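PDB 2H1R: dimethyladenosine transferase, putative from Plasmodium falciparum, which probably transfers methyl groups from S-adenosyl-L-methionine to the N6 atoms of adenines in ribosomal RNA. Local coordinates for residues A145-L149 and V190-L194; I162-L166 and L277-L283; D206-L211 and N290-F296. One frame throughout, in Å; residues are numbered along the deposited sequence. Where two conformers were deposited one is given.

Contact 1 of 3, residues A145-L149 and V190-L194; sequences AERML and VIVKL
The last turn of helix 142-148 comes up against strand 189-196 at Ala-145 and Val-190, whose CA atoms are 6.2 Å apart, the nearest pair of the two segments. No hydrogen bond joins the segments, and the helix ends within this contact: Leu-149 N still bonds to Ala-145 O at 3.0 Å, but Leu-149 itself is no longer helical. Extended backbone turns Val-190 and Val-192 toward the helix, while Ile-191 between them points to the other side.

Ala-145 provides the close approach, its CB lying 3.6 Å from Val-190 CB; a methyl group as the whole side chain lets the helix backbone come in here. Helix 142-148 thus packs on one face of the mixed seven-stranded sheet of the class I methyltransferase fold, in which strand 189-196 is the antiparallel strand between 135-141 and 168-176. Strand 189-196 is hydrogen-bonded to strand 135-141 through Val-190 with Phe-140 and Val-192 with Leu-138.

Farther along the strand longer side chains span the gap. Met-148 runs out straight to its sulfur and then bends at chi3 (72°), which carries CE across Leu-194 at about a right angle, 3.8 Å from Leu-194 CD2. The same methyl lies 4.2 Å from Val-192 CG2. Leu-149 works on the other branch of that valine: the two side chains run antiparallel past one another, with Leu-149 CD1 3.9 Å from Val-192 CG1, and Ala-145 CB meets the same CG1 at 4.2 Å. Beyond the two segments Leu-149 touches Lys-172 of strand 168-176, and Met-148 touches Leu-160 and Val-164 of helix 159-167.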
loop_
_atom_site.group_PDB
_atom_site.type_symbol
_atom_site.label_atom_id
_atom_site.label_comp_id
_atom_site.label_asym_id
_atom_site.label_seq_id
_atom_site.Cartn_x
_atom_site.Cartn_y
_atom_site.Cartn_z
ATOM N N ALA A 145 6.082 1.997 -9.343
ATOM C CA ALA A 145 6.800 0.892 -8.719
ATOM C C ALA A 145 8.151 1.296 -8.134
ATOM O O ALA A 145 8.515 0.783 -7.091
ATOM C CB ALA A 145 6.946 -0.255 -9.678
ATOM N N GLU A 146 8.899 2.197 -8.792
ATOM C CA GLU A 146 10.223 2.603 -8.255
ATOM C C GLU A 146 10.045 3.280 -6.879
ATOM O O GLU A 146 10.843 3.082 -5.986
ATOM C CB GLU A 146 10.940 3.627 -9.143
ATOM C CG GLU A 146 11.609 3.216 -10.459
ATOM C CD GLU A 146 12.171 4.491 -11.143
ATOM O OE1 GLU A 146 12.872 5.295 -10.440
ATOM O OE2 GLU A 146 11.877 4.733 -12.351
ATOM N N ARG A 147 8.983 4.073 -6.746
ATOM C CA ARG A 147 8.590 4.700 -5.460
ATOM C C ARG A 147 8.254 3.698 -4.338
ATOM O O ARG A 147 8.665 3.851 -3.201
ATOM C CB ARG A 147 7.365 5.557 -5.687
ATOM C CG ARG A 147 7.563 6.793 -6.535
ATOM C CD ARG A 147 6.851 7.980 -5.898
ATOM N NE ARG A 147 5.404 7.964 -6.054
ATOM C CZ ARG A 147 4.529 8.397 -5.138
ATOM N NH1 ARG A 147 4.934 8.851 -3.951
ATOM N NH2 ARG A 147 3.233 8.351 -5.396
ATOM N N MET A 148 7.501 2.649 -4.671
ATOM C CA MET A 148 7.155 1.660 -3.676
ATOM C C MET A 148 8.436 0.950 -3.259
ATOM O O MET A 148 8.553 0.507 -2.145
ATOM C CB MET A 148 6.185 0.621 -4.268
ATOM C CG MET A 148 4.791 1.150 -4.550
ATOM S SD MET A 148 3.859 -0.153 -5.374
ATOM C CE MET A 148 3.595 -1.310 -4.005
ATOM N N LEU A 149 9.378 0.822 -4.196
ATOM C CA LEU A 149 10.612 0.076 -3.979
ATOM C C LEU A 149 11.762 0.994 -3.511
ATOM O O LEU A 149 12.887 0.553 -3.332
ATOM C CB LEU A 149 11.032 -0.620 -5.298
ATOM C CG LEU A 149 10.133 -1.810 -5.716
ATOM C CD1 LEU A 149 10.394 -2.219 -7.189
ATOM C CD2 LEU A 149 10.359 -2.938 -4.797
ATOM N N VAL A 190 6.530 -2.607 -14.153
ATOM C CA VAL A 190 7.276 -3.407 -13.206
ATOM C C VAL A 190 6.229 -4.209 -12.430
ATOM O O VAL A 190 5.175 -3.681 -12.101
ATOM C CB VAL A 190 8.076 -2.524 -12.207
ATOM C CG1 VAL A 190 8.679 -3.373 -11.047
ATOM C CG2 VAL A 190 9.197 -1.765 -12.929
ATOM N N ILE A 191 6.538 -5.472 -12.174
ATOM C CA ILE A 191 5.706 -6.318 -11.328
ATOM C C ILE A 191 6.362 -6.451 -9.980
ATOM O O ILE A 191 7.560 -6.772 -9.880
ATOM C CB ILE A 191 5.482 -7.717 -11.963
ATOM C CG1 ILE A 191 4.780 -7.505 -13.322
ATOM C CG2 ILE A 191 4.662 -8.607 -10.964
ATOM C CD1 ILE A 191 4.791 -8.666 -14.239
ATOM N N VAL A 192 5.572 -6.196 -8.947
ATOM C CA VAL A 192 6.037 -6.270 -7.555
ATOM C C VAL A 192 5.172 -7.283 -6.809
ATOM O O VAL A 192 4.031 -7.576 -7.248
ATOM C CB VAL A 192 5.990 -4.888 -6.827
ATOM C CG1 VAL A 192 6.909 -3.876 -7.506
ATOM C CG2 VAL A 192 4.608 -4.331 -6.780
ATOM N N LYS A 193 5.727 -7.830 -5.736
ATOM C CA LYS A 193 5.023 -8.749 -4.841
ATOM C C LYS A 193 4.954 -8.153 -3.458
ATOM O O LYS A 193 5.939 -7.584 -2.973
ATOM C CB LYS A 193 5.769 -10.088 -4.790
ATOM C CG LYS A 193 5.108 -11.174 -3.902
ATOM C CD LYS A 193 5.906 -12.503 -4.006
ATOM C CE LYS A 193 7.163 -12.478 -3.115
ATOM N NZ LYS A 193 8.071 -13.725 -3.221
ATOM N N LEU A 194 3.767 -8.229 -2.867
ATOM C CA LEU A 194 3.502 -7.749 -1.518
ATOM C C LEU A 194 3.073 -8.937 -0.673
ATOM O O LEU A 194 2.110 -9.633 -1.044
ATOM C CB LEU A 194 2.348 -6.745 -1.478
ATOM C CG LEU A 194 2.273 -5.518 -2.389
ATOM C CD1 LEU A 194 1.144 -4.583 -1.950
ATOM C CD2 LEU A 194 3.590 -4.806 -2.398
#

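Contact 2 of 3, residues I162-L166 and L277-L283; sequences INVKL and LDENDFL
Glu-279 and Ile-162 meet where helix 159-167 passes the first turn of helix 279-291, and these two residues bury more surface here than any others. Ile-162 CG2 rests against the start of the helix, 3.9 Å from Glu-279 CA, whereas Ile-162 CD1, at the end of an extended chain (chi2 -176°), reaches 3.6 Å from Phe-282 CE2. The isoleucine and phenylalanine side chains cross at about a right angle.

The Glu-279 chain is folded rather than extended. Its CG lies between the backbone N and the carbonyl carbon (chi1 72°) and the chain bends again at chi2, which swings the carboxylate across the end of the Lys-165 chain, the two side chains crossing at about a right angle. The resulting salt bridge is long, 3.6 Å from Lys-165 NZ to Glu-279 OE1, and Lys-165 CE is slightly nearer, 3.5 Å from the same oxygen, which marks a loose ion pair. Lys-165 NZ has a further, weak hydrogen bond to Tyr-157, and Lys-197 makes a weak ion pair with Glu-279 OE2. The contact also buries Glu-279 N, which has no hydrogen-bond partner.

Leu-166 closes the other end: its CD1 sits in the fork of Leu-283, 3.9 Å from Leu-283 CD1. Trp-208 of helix 205-216 packs on Leu-166 and Phe-282 alike.

The short segments of the two helices are nearly perpendicular, crossing at -88° with their axes 10.3 Å apart. Helix 279-291 itself begins with a capping box, in which Asp-278 OD1 accepts from Asp-281 N at 3.2 Å and Asp-281 OD2 from Asp-278 N in a nearly straight bond.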
loop_
_atom_site.group_PDB
_atom_site.type_symbol
_atom_site.label_atom_id
_atom_site.label_comp_id
_atom_site.label_asym_id
_atom_site.label_seq_id
_atom_site.Cartn_x
_atom_site.Cartn_y
_atom_site.Cartn_z
ATOM N N ILE A 162 6.952 4.349 2.857
ATOM C CA ILE A 162 6.947 3.886 4.238
ATOM C C ILE A 162 5.630 3.156 4.575
ATOM O O ILE A 162 5.671 2.131 5.250
ATOM C CB ILE A 162 7.278 5.004 5.246
ATOM C CG1 ILE A 162 8.696 5.515 5.009
ATOM C CG2 ILE A 162 7.231 4.468 6.694
ATOM C CD1 ILE A 162 9.178 6.602 6.049
ATOM N N ASN A 163 4.505 3.664 4.087
ATOM C CA ASN A 163 3.199 2.955 4.213
ATOM C C ASN A 163 3.254 1.528 3.743
ATOM O O ASN A 163 2.903 0.579 4.491
ATOM C CB ASN A 163 2.092 3.716 3.522
ATOM C CG ASN A 163 1.564 4.834 4.381
ATOM O OD1 ASN A 163 1.620 4.746 5.594
ATOM N ND2 ASN A 163 1.083 5.883 3.778
ATOM N N VAL A 164 3.778 1.351 2.537
ATOM C CA VAL A 164 3.957 0.011 1.959
ATOM C C VAL A 164 4.845 -0.885 2.827
ATOM O O VAL A 164 4.503 -2.076 3.088
ATOM C CB VAL A 164 4.493 0.118 0.497
ATOM C CG1 VAL A 164 4.830 -1.254 -0.079
ATOM C CG2 VAL A 164 3.455 0.754 -0.366
ATOM N N LYS A 165 5.969 -0.335 3.284
ATOM C CA LYS A 165 6.939 -1.081 4.041
ATOM C C LYS A 165 6.369 -1.482 5.420
ATOM O O LYS A 165 6.735 -2.532 5.970
ATOM C CB LYS A 165 8.206 -0.249 4.252
ATOM C CG LYS A 165 9.156 -0.154 3.028
ATOM C CD LYS A 165 10.220 0.907 3.250
ATOM C CE LYS A 165 11.368 0.369 4.121
ATOM N NZ LYS A 165 12.225 1.516 4.610
ATOM N N LEU A 166 5.510 -0.636 5.971
ATOM C CA LEU A 166 4.934 -0.945 7.272
ATOM C C LEU A 166 4.032 -2.153 7.132
ATOM O O LEU A 166 4.114 -3.072 7.940
ATOM C CB LEU A 166 4.136 0.231 7.851
ATOM C CG LEU A 166 3.423 -0.160 9.176
ATOM C CD1 LEU A 166 4.422 -0.499 10.221
ATOM C CD2 LEU A 166 2.546 0.926 9.677
ATOM N N LEU A 277 14.517 8.254 7.665
ATOM C CA LEU A 277 13.926 7.377 8.684
ATOM C C LEU A 277 13.088 6.239 8.063
ATOM O O LEU A 277 12.601 6.321 6.919
ATOM C CB LEU A 277 13.111 8.189 9.716
ATOM C CG LEU A 277 13.808 9.281 10.507
ATOM C CD1 LEU A 277 12.757 10.036 11.242
ATOM C CD2 LEU A 277 14.874 8.766 11.483
ATOM N N ASP A 278 12.961 5.142 8.808
ATOM C CA ASP A 278 12.169 4.038 8.293
ATOM C C ASP A 278 10.961 3.789 9.183
ATOM O O ASP A 278 10.724 4.527 10.158
ATOM C CB ASP A 278 13.026 2.783 8.131
ATOM C CG ASP A 278 13.574 2.259 9.454
ATOM O OD1 ASP A 278 12.948 2.428 10.537
ATOM O OD2 ASP A 278 14.653 1.652 9.433
ATOM N N GLU A 279 10.220 2.722 8.876
ATOM C CA GLU A 279 8.939 2.492 9.553
ATOM C C GLU A 279 9.131 2.257 11.043
ATOM O O GLU A 279 8.261 2.590 11.823
ATOM C CB GLU A 279 8.184 1.311 8.931
ATOM C CG GLU A 279 8.783 -0.028 9.243
ATOM C CD GLU A 279 9.736 -0.515 8.161
ATOM O OE1 GLU A 279 10.321 0.342 7.447
ATOM O OE2 GLU A 279 9.897 -1.770 8.043
ATOM N N ASN A 280 10.252 1.646 11.427
ATOM C CA ASN A 280 10.552 1.470 12.837
ATOM C C ASN A 280 10.731 2.774 13.604
ATOM O O ASN A 280 10.384 2.877 14.795
ATOM C CB ASN A 280 11.760 0.575 13.020
ATOM C CG ASN A 280 11.451 -0.869 12.668
ATOM O OD1 ASN A 280 10.431 -1.413 13.105
ATOM N ND2 ASN A 280 12.305 -1.488 11.859
ATOM N N ASP A 281 11.309 3.763 12.937
ATOM C CA ASP A 281 11.470 5.063 13.568
ATOM C C ASP A 281 10.123 5.695 13.762
ATOM O O ASP A 281 9.852 6.262 14.821
ATOM C CB ASP A 281 12.348 5.971 12.698
ATOM C CG ASP A 281 13.764 5.429 12.546
ATOM O OD1 ASP A 281 14.407 5.163 13.571
ATOM O OD2 ASP A 281 14.242 5.239 11.410
ATOM N N PHE A 282 9.279 5.623 12.747
ATOM C CA PHE A 282 7.983 6.282 12.837
ATOM C C PHE A 282 7.028 5.581 13.800
ATOM O O PHE A 282 6.181 6.232 14.405
ATOM C CB PHE A 282 7.368 6.439 11.463
ATOM C CG PHE A 282 7.935 7.606 10.727
ATOM C CD1 PHE A 282 7.544 8.890 11.082
ATOM C CD2 PHE A 282 8.875 7.417 9.714
ATOM C CE1 PHE A 282 8.098 10.016 10.415
ATOM C CE2 PHE A 282 9.460 8.531 9.059
ATOM C CZ PHE A 282 9.048 9.832 9.415
ATOM N N LEU A 283 7.163 4.266 13.920
ATOM C CA LEU A 283 6.357 3.508 14.923
ATOM C C LEU A 283 6.706 3.948 16.338
ATOM O O LEU A 283 5.791 4.140 17.177
ATOM C CB LEU A 283 6.646 2.004 14.761
ATOM C CG LEU A 283 5.880 1.274 13.648
ATOM C CD1 LEU A 283 6.459 -0.146 13.518
ATOM C CD2 LEU A 283 4.355 1.225 13.874
#

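Contact 3 of 3, residues D206-L211 and N290-F296; sequences DEWDNL and NKKGIHF
The His-295 ring presents its edge to the Glu-207 carboxylate, and Asn-290 ND2 lies over one of its faces, toward the rim. His-295 ND1 donates to Glu-207 OE1 at 2.6 Å, almost straight and in the ring plane, although ring and carboxylate planes are turned 60° apart. The Phe-296 ring takes Leu-211 over one face, with CB above the centre and CD1 making a CH-pi contact 4.0 Å from the centroid; Glu-207 OE2 lies at the ring's edge.

OE2 is gripped twice, from opposite faces of the carboxylate plane. Asn-290 ND2 reaches it at 3.0 Å on the syn side, and Phe-296 N, also at 3.0 Å, comes from well above the plane. Three donors thus hold this buried carboxylate, which would probably favour its charged form. Asn-290 ND2 also bonds to Ile-294 O, tying the helix end to the chain beyond the Schellman motif at Gly-293.

That turn brings the C-terminal chain back across helix 205-216. Around it, His-295 stacks on Trp-243 of helix 230-246, Ile-294 packs on helix 256-266, and Phe-296 meets Leu-236 of helix 230-246, Leu-286 of helix 279-291 and, edge-to-face, Phe-289.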
loop_
_atom_site.group_PDB
_atom_site.type_symbol
_atom_site.label_atom_id
_atom_site.label_comp_id
_atom_site.label_asym_id
_atom_site.label_seq_id
_atom_site.Cartn_x
_atom_site.Cartn_y
_atom_site.Cartn_z
ATOM N N ASP A 206 -5.189 5.759 10.384
ATOM C CA ASP A 206 -5.539 7.184 10.348
ATOM C C ASP A 206 -4.472 8.063 11.013
ATOM O O ASP A 206 -4.048 9.074 10.443
ATOM C CB ASP A 206 -6.921 7.463 10.975
ATOM C CG ASP A 206 -8.064 6.775 10.203
ATOM O OD1 ASP A 206 -7.870 6.507 8.993
ATOM O OD2 ASP A 206 -9.153 6.508 10.791
ATOM N N GLU A 207 -4.013 7.662 12.191
ATOM C CA GLU A 207 -3.023 8.467 12.905
ATOM C C GLU A 207 -1.619 8.320 12.294
ATOM O O GLU A 207 -0.866 9.289 12.262
ATOM C CB GLU A 207 -2.952 8.050 14.380
ATOM C CG GLU A 207 -4.100 8.505 15.230
ATOM C CD GLU A 207 -3.688 8.704 16.683
ATOM O OE1 GLU A 207 -4.439 8.219 17.579
ATOM O OE2 GLU A 207 -2.623 9.330 16.925
ATOM N N TRP A 208 -1.255 7.103 11.902
ATOM C CA TRP A 208 0.027 6.827 11.221
ATOM C C TRP A 208 0.163 7.673 9.973
ATOM O O TRP A 208 1.146 8.364 9.791
ATOM C CB TRP A 208 0.082 5.353 10.808
ATOM C CG TRP A 208 1.232 4.941 9.913
ATOM C CD1 TRP A 208 1.200 4.776 8.558
ATOM C CD2 TRP A 208 2.557 4.599 10.326
ATOM N NE1 TRP A 208 2.423 4.339 8.104
ATOM C CE2 TRP A 208 3.278 4.232 9.167
ATOM C CE3 TRP A 208 3.207 4.560 11.563
ATOM C CZ2 TRP A 208 4.623 3.833 9.219
ATOM C CZ3 TRP A 208 4.549 4.165 11.598
ATOM C CH2 TRP A 208 5.224 3.801 10.444
ATOM N N ASP A 209 -0.847 7.632 9.115
ATOM C CA ASP A 209 -0.789 8.362 7.863
ATOM C C ASP A 209 -0.759 9.884 8.103
ATOM O O ASP A 209 -0.115 10.626 7.349
ATOM C CB ASP A 209 -1.928 7.961 6.914
ATOM C CG ASP A 209 -1.729 8.506 5.510
ATOM O OD1 ASP A 209 -0.707 8.176 4.836
ATOM O OD2 ASP A 209 -2.590 9.294 5.110
ATOM N N ASN A 210 -1.441 10.362 9.140
ATOM C CA ASN A 210 -1.424 11.806 9.393
ATOM C C ASN A 210 -0.091 12.286 9.941
ATOM O O ASN A 210 0.376 13.384 9.583
ATOM C CB ASN A 210 -2.555 12.240 10.325
ATOM C CG ASN A 210 -3.898 12.251 9.644
ATOM O OD1 ASN A 210 -4.002 12.201 8.417
ATOM N ND2 ASN A 210 -4.945 12.328 10.439
ATOM N N LEU A 211 0.512 11.472 10.794
ATOM C CA LEU A 211 1.876 11.742 11.304
ATOM C C LEU A 211 2.861 11.790 10.128
ATOM O O LEU A 211 3.698 12.703 10.033
ATOM C CB LEU A 211 2.314 10.669 12.309
ATOM C CG LEU A 211 3.795 10.674 12.741
ATOM C CD1 LEU A 211 4.194 11.955 13.500
ATOM C CD2 LEU A 211 4.164 9.446 13.575
ATOM N N ASN A 290 1.631 9.227 21.309
ATOM C CA ASN A 290 0.332 8.747 21.857
ATOM C C ASN A 290 0.384 8.533 23.385
ATOM O O ASN A 290 -0.612 8.795 24.077
ATOM C CB ASN A 290 -0.118 7.465 21.171
ATOM C CG ASN A 290 -0.637 7.679 19.759
ATOM O OD1 ASN A 290 -0.886 6.701 19.071
ATOM N ND2 ASN A 290 -0.887 8.940 19.351
ATOM N N LYS A 291 1.522 8.052 23.889
ATOM C CA LYS A 291 1.752 7.852 25.337
ATOM C C LYS A 291 1.549 9.156 26.119
ATOM O O LYS A 291 1.041 9.158 27.270
ATOM C CB LYS A 291 3.146 7.253 25.564
ATOM C CG LYS A 291 3.408 6.571 26.848
ATOM C CD LYS A 291 4.622 5.599 26.731
ATOM N N LYS A 292 1.853 10.276 25.471
ATOM C CA LYS A 292 1.620 11.612 26.065
ATOM C C LYS A 292 0.248 12.170 25.848
ATOM O O LYS A 292 -0.030 13.306 26.243
ATOM C CB LYS A 292 2.650 12.603 25.518
ATOM C CG LYS A 292 3.982 12.447 26.194
ATOM C CD LYS A 292 5.015 13.462 25.699
ATOM C CE LYS A 292 6.034 13.764 26.823
ATOM N NZ LYS A 292 6.984 14.862 26.490
ATOM N N GLY A 293 -0.622 11.403 25.187
ATOM C CA GLY A 293 -1.951 11.908 24.821
ATOM C C GLY A 293 -1.992 12.799 23.594
ATOM O O GLY A 293 -2.965 13.515 23.382
ATOM N N ILE A 294 -0.920 12.792 22.806
ATOM C CA ILE A 294 -0.880 13.567 21.558
ATOM C C ILE A 294 -1.231 12.615 20.403
ATOM O O ILE A 294 -0.496 11.678 20.113
ATOM C CB ILE A 294 0.523 14.230 21.334
ATOM C CG1 ILE A 294 0.841 15.217 22.479
ATOM C CG2 ILE A 294 0.589 14.969 19.955
ATOM C CD1 ILE A 294 2.325 15.610 22.608
ATOM N N HIS A 295 -2.376 12.895 19.783
ATOM C CA HIS A 295 -2.949 12.127 18.708
ATOM C C HIS A 295 -3.004 12.940 17.412
ATOM O O HIS A 295 -3.143 14.176 17.435
ATOM C CB HIS A 295 -4.354 11.615 19.119
ATOM C CG HIS A 295 -4.289 10.598 20.216
ATOM N ND1 HIS A 295 -4.270 9.244 19.963
ATOM C CD2 HIS A 295 -4.116 10.734 21.557
ATOM C CE1 HIS A 295 -4.148 8.586 21.105
ATOM N NE2 HIS A 295 -4.044 9.467 22.087
ATOM N N PHE A 296 -2.905 12.226 16.287
ATOM C CA PHE A 296 -2.891 12.823 14.940
ATOM C C PHE A 296 -4.252 12.692 14.206
ATOM O O PHE A 296 -4.620 11.619 13.759
ATOM C CB PHE A 296 -1.690 12.231 14.162
ATOM C CG PHE A 296 -0.354 12.493 14.863
ATOM C CD1 PHE A 296 0.347 13.671 14.622
ATOM C CD2 PHE A 296 0.161 11.593 15.782
ATOM C CE1 PHE A 296 1.567 13.942 15.274
ATOM C CE2 PHE A 296 1.360 11.854 16.456
ATOM C CZ PHE A 296 2.062 13.050 16.197
#

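Overall arrangement
This chain is the part of a longer protein that carries the methyltransferase fold and the helices after it, and the three contacts lead from the one into the other. Contact 1 sets helix 142-148 on strand 189-196; contact 2, centred 16 Å away, touches it through Met-148 and Val-164. Contacts 2 and 3 lie 14 Å apart and share helix 279-291, using its beginning and its end, while Trp-208 and Asp-209 of helix 205-216 reach Asn-163 of helix 159-167. Contacts 1 and 3, 28 Å apart, do not touch. Along the chain contact 1 closes before contact 3 opens, but contact 2 crosses both, so helix 279-291 is fastened back to the methyltransferase fold.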